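Local coordinates for OBody AM3L15 (Pyrobaculum aerophilum, PDB 4GN5), which is an engineered OB-fold binder, built on a nucleic-acid-binding type of domain, that holds another protein in this complex, at residues A[20-25]-A[77-82]; A[50-55]-A[96-101]. All blocks are in the same frame, centred on the assembly; numbering follows the deposited sequence.

Contact 1 of 2, residues A[20-25]-A[77-82]; sequences EVVVAG and VIKGIV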
ATOM      1  N   GLU A  20     -18.722  -6.271  12.080  1.00 37.12           N
ATOM      2  CA  GLU A  20     -18.249  -7.362  11.270  1.00 35.46           C
ATOM      3  C   GLU A  20     -19.187  -7.552  10.069  1.00 40.02           C
ATOM      4  O   GLU A  20     -20.399  -7.478  10.188  1.00 41.86           O
ATOM      5  CB  GLU A  20     -18.148  -8.636  12.102  1.00 41.86           C
ATOM      6  CG  GLU A  20     -17.196  -9.650  11.563  1.00 48.70           C
ATOM      7  CD  GLU A  20     -17.231 -10.964  12.256  1.00 53.67           C
ATOM      8  OE1 GLU A  20     -18.314 -11.539  12.391  1.00 52.98           O
ATOM      9  OE2 GLU A  20     -16.175 -11.453  12.644  1.00 55.69           O
ATOM     10  N   VAL A  21     -18.593  -7.721   8.900  1.00 27.79           N
ATOM     11  CA  VAL A  21     -19.319  -7.997   7.659  1.00 25.84           C
ATOM     12  C   VAL A  21     -18.690  -9.187   6.982  1.00 26.72           C
ATOM     13  O   VAL A  21     -17.531  -9.522   7.244  1.00 28.33           O
ATOM     14  CB  VAL A  21     -19.179  -6.830   6.669  1.00 32.29           C
ATOM     15  CG1 VAL A  21     -19.898  -5.600   7.211  1.00 35.36           C
ATOM     16  CG2 VAL A  21     -17.639  -6.524   6.359  1.00 33.56           C
ATOM     17  N   VAL A  22     -19.443  -9.832   6.088  1.00 26.68           N
ATOM     18  CA  VAL A  22     -18.845 -10.820   5.226  1.00 29.34           C
ATOM     19  C   VAL A  22     -19.154 -10.381   3.804  1.00 31.41           C
ATOM     20  O   VAL A  22     -20.319 -10.186   3.467  1.00 29.63           O
ATOM     21  CB  VAL A  22     -19.351 -12.280   5.505  1.00 31.64           C
ATOM     22  CG1 VAL A  22     -18.765 -13.266   4.481  1.00 35.58           C
ATOM     23  CG2 VAL A  22     -19.055 -12.739   6.962  1.00 25.89           C
ATOM     24  N   VAL A  23     -18.107 -10.195   2.992  1.00 25.66           N
ATOM     25  CA  VAL A  23     -18.304  -9.883   1.588  1.00 25.00           C
ATOM     26  C   VAL A  23     -17.888 -11.078   0.740  1.00 22.73           C
ATOM     27  O   VAL A  23     -17.072 -11.901   1.162  1.00 25.74           O
ATOM     28  CB  VAL A  23     -17.585  -8.565   1.128  1.00 19.15           C
ATOM     29  CG1 VAL A  23     -18.164  -7.374   1.857  1.00 25.26           C
ATOM     30  CG2 VAL A  23     -16.057  -8.649   1.362  1.00 23.48           C
ATOM     31  N   ALA A  24     -18.488 -11.164  -0.442  1.00 27.32           N
ATOM     32  CA  ALA A  24     -18.297 -12.271  -1.390  1.00 31.19           C
ATOM     33  C   ALA A  24     -18.353 -11.696  -2.818  1.00 25.13           C
ATOM     34  O   ALA A  24     -19.293 -11.000  -3.169  1.00 25.91           O
ATOM     35  CB  ALA A  24     -19.377 -13.332  -1.183  1.00 28.70           C
ATOM     36  N   GLY A  25     -17.372 -12.001  -3.651  1.00 23.66           N
ATOM     37  CA  GLY A  25     -17.386 -11.420  -4.998  1.00 23.01           C
ATOM     38  C   GLY A  25     -16.075 -11.841  -5.617  1.00 29.41           C
ATOM     39  O   GLY A  25     -15.484 -12.850  -5.183  1.00 29.50           O
ATOM     40  N   VAL A  77     -14.596 -15.068  -0.363  1.00 34.91           N
ATOM     41  CA  VAL A  77     -15.487 -14.692   0.722  1.00 27.40           C
ATOM     42  C   VAL A  77     -14.529 -14.198   1.797  1.00 29.22           C
ATOM     43  O   VAL A  77     -13.549 -14.902   2.158  1.00 29.07           O
ATOM     44  CB  VAL A  77     -16.302 -15.879   1.208  1.00 30.08           C
ATOM     45  CG1 VAL A  77     -17.059 -15.543   2.490  1.00 27.99           C
ATOM     46  CG2 VAL A  77     -17.300 -16.315   0.122  1.00 27.27           C
ATOM     47  N   ILE A  78     -14.783 -12.985   2.281  1.00 25.61           N
ATOM     48  CA  ILE A  78     -13.857 -12.333   3.245  1.00 25.35           C
ATOM     49  C   ILE A  78     -14.659 -11.792   4.384  1.00 26.34           C
ATOM     50  O   ILE A  78     -15.622 -11.030   4.195  1.00 23.59           O
ATOM     51  CB  ILE A  78     -13.053 -11.179   2.639  1.00 23.51           C
ATOM     52  CG1 ILE A  78     -12.080 -11.731   1.575  1.00 23.47           C
ATOM     53  CG2 ILE A  78     -12.246 -10.418   3.779  1.00 24.59           C
ATOM     54  CD1 ILE A  78     -11.146 -10.625   0.917  1.00 23.67           C
ATOM     55  N   LYS A  79     -14.279 -12.212   5.573  1.00 26.08           N
ATOM     56  CA  LYS A  79     -14.917 -11.727   6.788  1.00 30.70           C
ATOM     57  C   LYS A  79     -14.009 -10.703   7.440  1.00 28.05           C
ATOM     58  O   LYS A  79     -12.832 -10.935   7.549  1.00 29.88           O
ATOM     59  CB  LYS A  79     -15.203 -12.883   7.761  1.00 25.33           C
ATOM     60  CG  LYS A  79     -15.986 -12.484   8.975  1.00 33.16           C
ATOM     61  CD  LYS A  79     -15.939 -13.558  10.009  1.00 39.28           C
ATOM     62  CE  LYS A  79     -16.869 -14.689   9.726  1.00 40.80           C
ATOM     63  NZ  LYS A  79     -16.772 -15.783  10.724  1.00 46.51           N
ATOM     64  N   GLY A  80     -14.582  -9.592   7.866  1.00 20.79           N
ATOM     65  CA  GLY A  80     -13.721  -8.526   8.391  1.00 25.46           C
ATOM     66  C   GLY A  80     -14.479  -7.459   9.136  1.00 27.14           C
ATOM     67  O   GLY A  80     -15.708  -7.501   9.180  1.00 27.32           O
ATOM     68  N   ILE A  81     -13.752  -6.534   9.752  1.00 25.01           N
ATOM     69  CA  ILE A  81     -14.346  -5.407  10.469  1.00 26.43           C
ATOM     70  C   ILE A  81     -14.268  -4.099   9.690  1.00 28.57           C
ATOM     71  O   ILE A  81     -13.243  -3.770   9.182  1.00 26.82           O
ATOM     72  CB  ILE A  81     -13.639  -5.155  11.832  1.00 35.94           C
ATOM     73  CG1 ILE A  81     -13.649  -6.382  12.750  1.00 37.47           C
ATOM     74  CG2 ILE A  81     -14.196  -3.945  12.468  1.00 28.11           C
ATOM     75  CD1 ILE A  81     -14.931  -6.861  13.075  1.00 34.26           C
ATOM     76  N   VAL A  82     -15.355  -3.339   9.636  1.00 25.77           N
ATOM     77  CA  VAL A  82     -15.315  -2.079   8.886  1.00 18.60           C
ATOM     78  C   VAL A  82     -14.604  -0.992   9.694  1.00 24.20           C
ATOM     79  O   VAL A  82     -14.888  -0.797  10.869  1.00 28.90           O
ATOM     80  CB  VAL A  82     -16.757  -1.608   8.470  1.00 23.74           C
ATOM     81  CG1 VAL A  82     -16.747  -0.261   7.785  1.00 19.16           C
ATOM     82  CG2 VAL A  82     -17.444  -2.683   7.538  1.00 25.63           C
TER
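V22 and V77 meet methyl to methyl, CG1 of V22 lying 3.5 Å from CG1 of V77, closer than carbons usually pack. Both side chains stand on the sheet face that also carries E20, A24, K79 and I81. Each of the two valines has CG1 anti to its backbone N (chi1 175° in V22, 171° in V77), which aims these methyls at each other across the strand gap. The other methyl of V22, CG2, rests against the K79 aliphatic chain, 3.7 Å from K79 CG. The K79 chain leaves the backbone extended and bends at chi3, and its CD passes 3.4 Å from E20 OE2. The E20 carboxylate thus touches methylene, not ammonium: OE2 stays 4.8 Å from K79 NZ, which forms its salt bridge with E100. I81 puts its CD1 against E20 CB at 3.8 Å. V21, V23 and I78 share the other face, where V23 crosses I78 at a slant, its CG2 4.1 Å from I78 CB. The V82 side chain crosses V21 at about a right angle, its CG2 touching V21 CG1. Four N-H...O bonds join the antiparallel strands, two each in the hydrogen-bonded pairs V21-G80 and V23-I78; the shortest runs from I78 N to V23 O at 2.8 Å. This is the first-to-fourth strand pairing of an OB barrel. Strand 75-83 also pairs with 95-98 and 100-103, I78 packs on P98 and V21 on I96, T6 bonds to V22, and the chain turns a corner at G25 before strand 26-32.

Contact 2 of 2, residues A[50-55]-A[96-101]; sequences VPVYLE and IFPSEI
The carbonyl oxygen of I96 is approached by two donors of strand 50-55. Y53 N makes a bent hydrogen bond to I96 O at 2.8 Å (141° at the hydrogen), and V52 CA brings its C-H to within 3.2 Å of I96 O, measured from the carbon. The N-H of the same isoleucine donates to P51 O, lying in the plane of that carbonyl. The next bond of this register would come from residue 98, but P98 has no N-H. Its CD lies 3.1 Å from Y53 O instead, and this buried oxygen has no polar partner in the model. The bridge stops at V52-I96, with strands 50-55 and 96-98 running the same way at 50°, the third-to-fifth strand closure expected of an OB barrel. The side chains of I96 and V50 cross at about a right angle, CD1 of I96 touching CG2 of V50. P98 CG lies against V52 CG1 (3.7 Å), and L54 reaches I101 tip to tip beside helix 61-67. Over one face of the F97 ring sits Y53 CB, 4.1 Å from the centroid, a CH-pi contact. In one of two conformers modelled for E55, and so less certainly, its carboxylate lies at the ring edge and OE1 makes salt bridges with K58 and a basic side chain of another protein chain.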
ATOM      1  N   VAL A  50     -14.447  -2.685  -2.926  1.00 21.26           N
ATOM      2  CA  VAL A  50     -14.222  -2.307  -1.526  1.00 13.91           C
ATOM      3  C   VAL A  50     -12.839  -2.796  -1.087  1.00 16.48           C
ATOM      4  O   VAL A  50     -12.478  -3.964  -1.321  1.00 20.01           O
ATOM      5  CB  VAL A  50     -15.338  -2.841  -0.647  1.00 18.01           C
ATOM      6  CG1 VAL A  50     -15.350  -4.364  -0.632  1.00 20.86           C
ATOM      7  CG2 VAL A  50     -15.215  -2.279   0.747  1.00 21.55           C
ATOM      8  N   PRO A  51     -12.054  -1.924  -0.430  1.00 15.29           N
ATOM      9  CA  PRO A  51     -10.678  -2.352  -0.178  1.00 13.32           C
ATOM     10  C   PRO A  51     -10.512  -3.058   1.150  1.00 19.23           C
ATOM     11  O   PRO A  51     -11.001  -2.577   2.192  1.00 19.12           O
ATOM     12  CB  PRO A  51      -9.900  -1.049  -0.206  1.00 12.28           C
ATOM     13  CG  PRO A  51     -10.929   0.026   0.389  1.00 15.02           C
ATOM     14  CD  PRO A  51     -12.253  -0.468  -0.255  1.00 14.60           C
ATOM     15  N   VAL A  52      -9.838  -4.195   1.111  1.00 17.29           N
ATOM     16  CA  VAL A  52      -9.637  -5.030   2.280  1.00 17.41           C
ATOM     17  C   VAL A  52      -8.148  -4.839   2.572  1.00 18.68           C
ATOM     18  O   VAL A  52      -7.303  -5.262   1.761  1.00 17.58           O
ATOM     19  CB  VAL A  52      -9.910  -6.503   1.922  1.00 24.47           C
ATOM     20  CG1 VAL A  52      -9.497  -7.493   3.038  1.00 24.98           C
ATOM     21  CG2 VAL A  52     -11.367  -6.737   1.507  1.00 24.68           C
ATOM     22  N   TYR A  53      -7.834  -4.188   3.694  1.00 13.72           N
ATOM     23  CA  TYR A  53      -6.440  -3.917   4.081  1.00 17.98           C
ATOM     24  C   TYR A  53      -5.826  -4.980   4.988  1.00 20.56           C
ATOM     25  O   TYR A  53      -6.363  -5.260   6.038  1.00 22.36           O
ATOM     26  CB  TYR A  53      -6.335  -2.574   4.832  1.00 17.52           C
ATOM     27  CG  TYR A  53      -6.363  -1.342   3.924  1.00 19.43           C
ATOM     28  CD1 TYR A  53      -7.544  -0.935   3.281  1.00 17.65           C
ATOM     29  CD2 TYR A  53      -5.204  -0.536   3.781  1.00 24.12           C
ATOM     30  CE1 TYR A  53      -7.549   0.247   2.451  1.00 11.99           C
ATOM     31  CE2 TYR A  53      -5.229   0.642   2.972  1.00 20.08           C
ATOM     32  CZ  TYR A  53      -6.404   1.006   2.338  1.00 15.27           C
ATOM     33  OH  TYR A  53      -6.385   2.133   1.549  1.00 18.35           O
ATOM     34  N   LEU A  54      -4.708  -5.542   4.586  1.00 18.54           N
ATOM     35  CA  LEU A  54      -3.873  -6.362   5.458  1.00 22.92           C
ATOM     36  C   LEU A  54      -2.637  -5.510   5.850  1.00 18.33           C
ATOM     37  O   LEU A  54      -1.857  -5.174   4.978  1.00 15.88           O
ATOM     38  CB  LEU A  54      -3.416  -7.599   4.665  1.00 16.64           C
ATOM     39  CG  LEU A  54      -4.558  -8.556   4.372  1.00 23.50           C
ATOM     40  CD1 LEU A  54      -5.461  -8.183   3.175  1.00 20.09           C
ATOM     41  CD2 LEU A  54      -3.982  -9.896   4.223  1.00 25.87           C
ATOM     42  N   GLU A  55      -2.423  -5.285   7.129  0.71 19.42           N
ATOM     43  CA  GLU A  55      -1.345  -4.393   7.553  0.71 21.56           C
ATOM     44  C   GLU A  55      -0.554  -5.098   8.598  0.71 24.46           C
ATOM     45  O   GLU A  55      -1.126  -5.550   9.597  0.71 22.67           O
ATOM     46  CB  GLU A  55      -1.927  -3.119   8.160  0.71 20.78           C
ATOM     47  CG  GLU A  55      -2.425  -2.198   7.139  0.71 23.77           C
ATOM     48  CD  GLU A  55      -2.685  -0.834   7.712  0.71 26.20           C
ATOM     49  OE1 GLU A  55      -3.807  -0.550   8.097  0.71 28.20           O
ATOM     50  OE2 GLU A  55      -1.765  -0.022   7.789  0.71 38.66           O
ATOM     51  N   ILE A  96     -11.785  -2.471   5.115  1.00 23.35           N
ATOM     52  CA  ILE A  96     -12.168  -3.705   5.801  1.00 23.95           C
ATOM     53  C   ILE A  96     -10.861  -4.330   6.275  1.00 22.84           C
ATOM     54  O   ILE A  96      -9.939  -4.553   5.465  1.00 20.95           O
ATOM     55  CB  ILE A  96     -12.991  -4.703   4.901  1.00 23.65           C
ATOM     56  CG1 ILE A  96     -14.397  -4.138   4.596  1.00 24.74           C
ATOM     57  CG2 ILE A  96     -13.076  -6.067   5.610  1.00 24.60           C
ATOM     58  CD1 ILE A  96     -15.202  -4.825   3.483  1.00 23.43           C
ATOM     59  N   PHE A  97     -10.778  -4.561   7.583  1.00 24.45           N
ATOM     60  CA  PHE A  97      -9.708  -5.354   8.156  1.00 26.47           C
ATOM     61  C   PHE A  97     -10.139  -6.811   8.370  1.00 30.61           C
ATOM     62  O   PHE A  97     -10.985  -7.106   9.235  1.00 30.12           O
ATOM     63  CB  PHE A  97      -9.117  -4.661   9.435  1.00 31.34           C
ATOM     64  CG  PHE A  97      -8.323  -3.435   9.119  1.00 26.98           C
ATOM     65  CD1 PHE A  97      -6.941  -3.518   8.872  1.00 29.30           C
ATOM     66  CD2 PHE A  97      -8.934  -2.197   8.987  1.00 28.91           C
ATOM     67  CE1 PHE A  97      -6.210  -2.433   8.553  1.00 26.90           C
ATOM     68  CE2 PHE A  97      -8.193  -1.068   8.664  1.00 30.63           C
ATOM     69  CZ  PHE A  97      -6.820  -1.166   8.451  1.00 29.43           C
ATOM     70  N   PRO A  98      -9.570  -7.739   7.556  1.00 32.42           N
ATOM     71  CA  PRO A  98     -10.062  -9.094   7.533  1.00 31.11           C
ATOM     72  C   PRO A  98      -9.627  -9.946   8.731  1.00 35.61           C
ATOM     73  O   PRO A  98      -8.518  -9.792   9.264  1.00 33.28           O
ATOM     74  CB  PRO A  98      -9.445  -9.667   6.256  1.00 29.35           C
ATOM     75  CG  PRO A  98      -8.122  -8.982   6.160  1.00 30.13           C
ATOM     76  CD  PRO A  98      -8.404  -7.562   6.666  1.00 29.07           C
ATOM     77  N   SER A  99     -10.502 -10.873   9.089  1.00 36.66           N
ATOM     78  CA  SER A  99     -10.123 -11.970   9.949  1.00 39.52           C
ATOM     79  C   SER A  99     -10.144 -13.309   9.200  1.00 34.75           C
ATOM     80  O   SER A  99      -9.446 -14.259   9.597  1.00 37.11           O
ATOM     81  CB  SER A  99     -11.042 -12.020  11.145  1.00 37.53           C
ATOM     82  OG  SER A  99     -12.325 -12.382  10.730  1.00 33.96           O
ATOM     83  N   GLU A 100     -10.937 -13.413   8.138  1.00 32.34           N
ATOM     84  CA  GLU A 100     -10.909 -14.634   7.317  1.00 36.62           C
ATOM     85  C   GLU A 100     -10.893 -14.286   5.836  1.00 33.20           C
ATOM     86  O   GLU A 100     -11.624 -13.397   5.399  1.00 30.14           O
ATOM     87  CB  GLU A 100     -12.085 -15.543   7.594  1.00 33.93           C
ATOM     88  CG  GLU A 100     -12.332 -15.842   9.045  1.00 37.80           C
ATOM     89  CD  GLU A 100     -13.693 -16.487   9.293  1.00 38.90           C
ATOM     90  OE1 GLU A 100     -14.359 -16.944   8.334  1.00 40.43           O
ATOM     91  OE2 GLU A 100     -14.095 -16.549  10.478  1.00 49.24           O
ATOM     92  N   ILE A 101     -10.017 -14.935   5.076  1.00 31.70           N
ATOM     93  CA  ILE A 101     -10.118 -14.839   3.623  1.00 29.92           C
ATOM     94  C   ILE A 101     -10.241 -16.236   3.052  1.00 34.47           C
ATOM     95  O   ILE A 101      -9.319 -17.033   3.198  1.00 33.14           O
ATOM     96  CB  ILE A 101      -8.896 -14.132   3.008  1.00 37.76           C
ATOM     97  CG1 ILE A 101      -8.750 -12.709   3.575  1.00 38.50           C
ATOM     98  CG2 ILE A 101      -8.978 -14.191   1.448  1.00 31.20           C
ATOM     99  CD1 ILE A 101      -7.431 -11.940   3.137  1.00 30.62           C
TER

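The two contacts join different strand pairs of one OB barrel and meet where strand 75-83 of contact 1 pairs antiparallel with 95-98 of contact 2, the strand that follows it in the chain. Their centres lie about 8 Å apart. S99 and E100 both face K79 as a classic beta bulge, with S99 N 2.8 Å from K79 O, a probable hydrogen bond, and the E100 OE2 to K79 NZ salt bridge also at 2.8 Å. G80 CA packs on I96 CG2 at 3.8 Å. In contact 2, Y53, E55 and F97 also reach the bound partner protein; no other protein chain touches the segments of contact 1.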